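Local coordinates for major capsid protein (Human herpesvirus 1, PDB 1NO7) that forms the shell of the herpesvirus capsid as its major protein, represented here by the large protease-resistant upper domain of VP5, at residues D98-V103 with E120-W125; G38-A43 with D112-G117. All coordinates share one frame; numbering follows the deposited sequence.

Interaction 1. Residues D98-V103 with E120-W125; sequences DFFVGV and EIQATW
Phe-100 and Gln-122 form a hydrogen-bonded pair at one end of a two-stranded antiparallel sheet, a beta-hairpin with a long connecting loop; strands 98-100 and 122-124 run 154° apart in direction. Four backbone hydrogen bonds fix the register, two within the Phe-100/Gln-122 pair and two within Asp-98/Thr-124. The Phe-100 N to Gln-122 O bond measures 2.8 Å and is nearly straight, with an N-H...O angle of 166°.

The densely packed face carries Asp-98, Phe-100, Gln-122 and Thr-124. CG of Phe-100 sits between its backbone N and carbonyl carbon (chi1 54°), which folds the ring back across the neighbouring strand until the Gln-122 O lies 3.9 Å above the ring plane, over its centre. Thr-124 meets the ring at its edge, with CG2 3.5 Å from Phe-100 CE2, and the same methyl also touches Asp-98 CB. Tyr-548 stacks on Phe-100, Arg-553 donates a hydrogen bond from NH2 to Thr-124 OG1, and Asp-98 forms a salt bridge with Arg-126, so this face is tied into the rest of the chain.

The other face is thinner. Here Phe-99 and Ala-123 make a non-hydrogen-bonded pair with CA atoms 4.1 Å apart, and the methyl meets the CD2 side of the ring obliquely. Beyond the strands the pairing frays: Glu-120 and Ile-121 are exposed, and Val-103 is poorly ordered, its amide contact with Gln-122 doubtful. At that end the extended Gln-122 side chain runs over Gly-102, its CG 3.3 Å from Gly-102 CA.

Interaction 2. Residues G38-A43 with D112-G117; sequences GAYVAA and DVPPAG
Tyr-40 lays one face of its ring against Pro-114 in a CH-pi contact between two loops, neither segment being regular helix or strand. Pro-114 CG lies 3.7 Å from the ring centroid and 27° off its normal, which places it over the face but displaced toward the rim. The nearest ring atom is Tyr-40 CD2, 3.4 Å from Pro-114 CG, and the proline CD follows beside it, so the pyrrolidine ring covers the CD2 side.

Farther along the ring, the phenol end passes the backbone of Val-113 and Asp-112. Tyr-40 OH comes 3.5 Å from Val-113 O without forming a hydrogen bond. The tyrosine reaches this far because its CG stands anti to the backbone N (chi1 -161°), sending the ring across to the other loop.

In the next shell, Val-106 touches both Tyr-40 and Pro-115, while Trp-59 packs on Pro-114. Arg-62, in helix 60-64, donates from NH2 to Pro-114 O, and backbone bonding to Pro-542 holds Ala-42 in place. Ala-42 itself adds a marginal contact, its CB 4.5 Å from Asp-112 O.

Interaction 1 and interaction 2 share one part of the chain: residues 112-117 belong to the connection between the two strands joined in interaction 1. Their centres are 13 Å apart, and segment 38-43 touches segment 98-103 through Ala-39, whose CB packs against Val-101 O (3.9 Å) and Phe-100 CD1. Both are only partly buried and lie well away from the centre of the chain. Interaction 1 is the larger, burying 541 Å² against 212 Å², and relies on paired backbone amides with an aromatic face beneath. Interaction 2 involves loops, with no hydrogen bond between its segments, and depends on one tyrosine ring meeting a proline.

Interaction 1. Residues D98-V103 with E120-W125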
loop_
_atom_site.group_PDB
_atom_site.type_symbol
_atom_site.label_atom_id
_atom_site.label_comp_id
_atom_site.label_asym_id
_atom_site.label_seq_id
_atom_site.Cartn_x
_atom_site.Cartn_y
_atom_site.Cartn_z
ATOM N N ASP A 98 5.579 -23.827 8.251
ATOM C CA ASP A 98 4.493 -23.465 9.150
ATOM C C ASP A 98 3.479 -24.604 9.053
ATOM O O ASP A 98 2.982 -24.920 7.960
ATOM C CB ASP A 98 3.847 -22.139 8.730
ATOM C CG ASP A 98 4.257 -20.972 9.624
ATOM O OD1 ASP A 98 4.203 -21.127 10.865
ATOM O OD2 ASP A 98 4.617 -19.896 9.090
ATOM N N PHE A 99 3.197 -25.239 10.188
ATOM C CA PHE A 99 2.247 -26.353 10.225
ATOM C C PHE A 99 0.999 -25.886 10.931
ATOM O O PHE A 99 1.064 -25.402 12.065
ATOM C CB PHE A 99 2.854 -27.551 10.971
ATOM C CG PHE A 99 4.175 -27.994 10.404
ATOM C CD1 PHE A 99 5.347 -27.278 10.694
ATOM C CD2 PHE A 99 4.231 -29.050 9.492
ATOM C CE1 PHE A 99 6.555 -27.607 10.069
ATOM C CE2 PHE A 99 5.424 -29.389 8.863
ATOM C CZ PHE A 99 6.592 -28.670 9.145
ATOM N N PHE A 100 -0.141 -26.035 10.268
ATOM C CA PHE A 100 -1.394 -25.583 10.849
ATOM C C PHE A 100 -2.542 -26.505 10.483
ATOM O O PHE A 100 -2.441 -27.324 9.557
ATOM C CB PHE A 100 -1.695 -24.171 10.347
ATOM C CG PHE A 100 -1.688 -24.058 8.843
ATOM C CD1 PHE A 100 -2.774 -24.506 8.090
ATOM C CD2 PHE A 100 -0.557 -23.585 8.170
ATOM C CE1 PHE A 100 -2.730 -24.491 6.686
ATOM C CE2 PHE A 100 -0.499 -23.565 6.764
ATOM C CZ PHE A 100 -1.582 -24.019 6.023
ATOM N N VAL A 101 -3.638 -26.352 11.221
ATOM C CA VAL A 101 -4.841 -27.144 11.007
ATOM C C VAL A 101 -5.450 -26.756 9.662
ATOM O O VAL A 101 -6.252 -25.816 9.574
ATOM C CB VAL A 101 -5.887 -26.874 12.113
ATOM C CG1 VAL A 101 -6.981 -27.928 12.062
ATOM C CG2 VAL A 101 -5.214 -26.839 13.476
ATOM N N GLY A 102 -5.058 -27.478 8.617
ATOM C CA GLY A 102 -5.568 -27.189 7.291
ATOM C C GLY A 102 -7.080 -27.261 7.184
ATOM O O GLY A 102 -7.802 -27.127 8.175
ATOM N N VAL A 103 -7.456 -27.135 6.319
ATOM C CA VAL A 103 -8.691 -27.425 5.601
ATOM C C VAL A 103 -8.536 -28.670 4.735
ATOM O O VAL A 103 -7.480 -28.881 4.068
ATOM C CB VAL A 103 -9.135 -26.231 4.738
ATOM C CG1 VAL A 103 -10.356 -26.597 3.908
ATOM C CG2 VAL A 103 -9.421 -25.019 5.613
ATOM N N GLU A 120 -7.977 -31.321 8.144
ATOM C CA GLU A 120 -6.688 -32.004 8.071
ATOM C C GLU A 120 -5.603 -31.048 8.554
ATOM O O GLU A 120 -5.893 -29.956 9.054
ATOM C CB GLU A 120 -6.373 -32.461 6.643
ATOM C CG GLU A 120 -5.769 -31.383 5.771
ATOM C CD GLU A 120 -5.099 -31.938 4.529
ATOM O OE1 GLU A 120 -5.800 -32.530 3.677
ATOM O OE2 GLU A 120 -3.864 -31.780 4.407
ATOM N N ILE A 121 -4.349 -31.450 8.393
ATOM C CA ILE A 121 -3.238 -30.626 8.845
ATOM C C ILE A 121 -2.233 -30.391 7.726
ATOM O O ILE A 121 -1.575 -31.316 7.249
ATOM C CB ILE A 121 -2.558 -31.288 10.059
ATOM C CG1 ILE A 121 -1.241 -30.585 10.370
ATOM C CG2 ILE A 121 -2.382 -32.793 9.798
ATOM C CD1 ILE A 121 -0.584 -31.125 11.606
ATOM N N GLN A 122 -2.128 -29.136 7.305
ATOM C CA GLN A 122 -1.230 -28.777 6.222
ATOM C C GLN A 122 -0.033 -28.003 6.740
ATOM O O GLN A 122 0.026 -27.593 7.908
ATOM C CB GLN A 122 -1.966 -27.925 5.188
ATOM C CG GLN A 122 -3.415 -28.297 4.993
ATOM C CD GLN A 122 -4.104 -27.385 4.004
ATOM O OE1 GLN A 122 -5.322 -27.439 3.821
ATOM N NE2 GLN A 122 -3.320 -26.539 3.343
ATOM N N ALA A 123 0.921 -27.800 5.847
ATOM C CA ALA A 123 2.117 -27.062 6.185
ATOM C C ALA A 123 2.512 -26.198 4.998
ATOM O O ALA A 123 2.460 -26.637 3.831
ATOM C CB ALA A 123 3.230 -28.011 6.530
ATOM N N THR A 124 2.903 -24.965 5.308
ATOM C CA THR A 124 3.300 -23.998 4.300
ATOM C C THR A 124 4.751 -23.588 4.531
ATOM O O THR A 124 5.230 -23.577 5.667
ATOM C CB THR A 124 2.403 -22.760 4.370
ATOM O OG1 THR A 124 2.837 -21.803 3.406
ATOM C CG2 THR A 124 2.495 -22.121 5.741
ATOM N N TRP A 125 5.438 -23.240 3.448
ATOM C CA TRP A 125 6.844 -22.857 3.522
ATOM C C TRP A 125 7.154 -21.414 3.928
ATOM O O TRP A 125 7.157 -20.537 3.064
ATOM C CB TRP A 125 7.521 -23.128 2.169
ATOM C CG TRP A 125 8.941 -22.700 2.181
ATOM C CD1 TRP A 125 9.864 -23.026 3.121
ATOM C CD2 TRP A 125 9.606 -21.837 1.248
ATOM N NE1 TRP A 125 11.068 -22.421 2.846
ATOM C CE2 TRP A 125 10.940 -21.683 1.700
ATOM C CE3 TRP A 125 9.211 -21.177 0.081
ATOM C CZ2 TRP A 125 11.886 -20.891 1.023
ATOM C CZ3 TRP A 125 10.155 -20.386 -0.597
ATOM C CH2 TRP A 125 11.477 -20.253 -0.116
#

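Interaction 2. Residues G38-A43 with D112-G117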
loop_
_atom_site.group_PDB
_atom_site.type_symbol
_atom_site.label_atom_id
_atom_site.label_comp_id
_atom_site.label_asym_id
_atom_site.label_seq_id
_atom_site.Cartn_x
_atom_site.Cartn_y
_atom_site.Cartn_z
ATOM N N GLY A 38 -6.996 -17.903 9.542
ATOM C CA GLY A 38 -5.730 -17.768 8.843
ATOM C C GLY A 38 -5.460 -18.865 7.820
ATOM O O GLY A 38 -4.606 -18.710 6.944
ATOM N N ALA A 39 -6.198 -19.967 7.910
ATOM C CA ALA A 39 -5.981 -21.099 7.018
ATOM C C ALA A 39 -6.630 -21.021 5.649
ATOM O O ALA A 39 -6.028 -21.450 4.661
ATOM C CB ALA A 39 -6.410 -22.387 7.711
ATOM N N TYR A 40 -7.847 -20.482 5.585
ATOM C CA TYR A 40 -8.580 -20.386 4.320
ATOM C C TYR A 40 -8.242 -19.196 3.421
ATOM O O TYR A 40 -7.804 -18.145 3.889
ATOM C CB TYR A 40 -10.076 -20.371 4.593
ATOM C CG TYR A 40 -10.909 -20.732 3.387
ATOM C CD1 TYR A 40 -10.660 -21.904 2.676
ATOM C CD2 TYR A 40 -11.997 -19.953 3.009
ATOM C CE1 TYR A 40 -11.481 -22.301 1.623
ATOM C CE2 TYR A 40 -12.828 -20.341 1.955
ATOM C CZ TYR A 40 -12.566 -21.520 1.270
ATOM O OH TYR A 40 -13.409 -21.942 0.263
ATOM N N VAL A 41 -8.457 -19.376 2.120
ATOM C CA VAL A 41 -8.198 -18.322 1.142
ATOM C C VAL A 41 -9.286 -18.325 0.069
ATOM O O VAL A 41 -9.350 -19.233 -0.772
ATOM C CB VAL A 41 -6.801 -18.489 0.464
ATOM C CG1 VAL A 41 -6.757 -17.721 -0.872
ATOM C CG2 VAL A 41 -5.708 -17.961 1.402
ATOM N N ALA A 42 -10.137 -17.298 0.110
ATOM C CA ALA A 42 -11.242 -17.142 -0.837
ATOM C C ALA A 42 -10.808 -16.551 -2.185
ATOM O O ALA A 42 -9.653 -16.151 -2.377
ATOM C CB ALA A 42 -12.338 -16.272 -0.213
ATOM N N ALA A 43 -11.748 -16.512 -3.124
ATOM C CA ALA A 43 -11.484 -15.961 -4.442
ATOM C C ALA A 43 -12.298 -14.672 -4.612
ATOM O O ALA A 43 -13.414 -14.550 -4.092
ATOM C CB ALA A 43 -11.853 -16.976 -5.509
ATOM N N ASP A 112 -16.033 -19.618 -1.147
ATOM C CA ASP A 112 -16.535 -18.456 -0.395
ATOM C C ASP A 112 -16.382 -18.610 1.117
ATOM O O ASP A 112 -16.062 -17.648 1.831
ATOM C CB ASP A 112 -18.012 -18.211 -0.705
ATOM C CG ASP A 112 -18.226 -17.002 -1.591
ATOM O OD1 ASP A 112 -17.806 -15.894 -1.194
ATOM O OD2 ASP A 112 -18.814 -17.157 -2.681
ATOM N N VAL A 113 -16.630 -19.827 1.595
ATOM C CA VAL A 113 -16.527 -20.152 3.012
ATOM C C VAL A 113 -16.006 -21.592 3.125
ATOM O O VAL A 113 -16.286 -22.428 2.266
ATOM C CB VAL A 113 -17.907 -20.042 3.697
ATOM C CG1 VAL A 113 -17.731 -19.624 5.146
ATOM C CG2 VAL A 113 -18.790 -19.043 2.946
ATOM N N PRO A 114 -15.230 -21.892 4.181
ATOM C CA PRO A 114 -14.664 -23.228 4.405
ATOM C C PRO A 114 -15.714 -24.314 4.596
ATOM O O PRO A 114 -16.437 -24.314 5.594
ATOM C CB PRO A 114 -13.825 -23.046 5.666
ATOM C CG PRO A 114 -13.446 -21.616 5.615
ATOM C CD PRO A 114 -14.730 -20.952 5.194
ATOM N N PRO A 115 -15.807 -25.256 3.640
ATOM C CA PRO A 115 -16.768 -26.364 3.698
ATOM C C PRO A 115 -16.613 -27.190 4.979
ATOM O O PRO A 115 -16.169 -28.339 4.931
ATOM C CB PRO A 115 -16.433 -27.173 2.447
ATOM C CG PRO A 115 -15.978 -26.106 1.480
ATOM C CD PRO A 115 -15.088 -25.248 2.350
ATOM N N ALA A 116 -16.982 -26.590 6.110
ATOM C CA ALA A 116 -16.893 -27.221 7.426
ATOM C C ALA A 116 -16.819 -28.738 7.350
ATOM O O ALA A 116 -17.682 -29.378 6.748
ATOM C CB ALA A 116 -18.087 -26.804 8.278
ATOM N N GLY A 117 -15.787 -29.314 7.960
ATOM C CA GLY A 117 -15.649 -30.758 7.934
ATOM C C GLY A 117 -14.352 -31.330 8.482
ATOM O O GLY A 117 -13.831 -30.851 9.494
#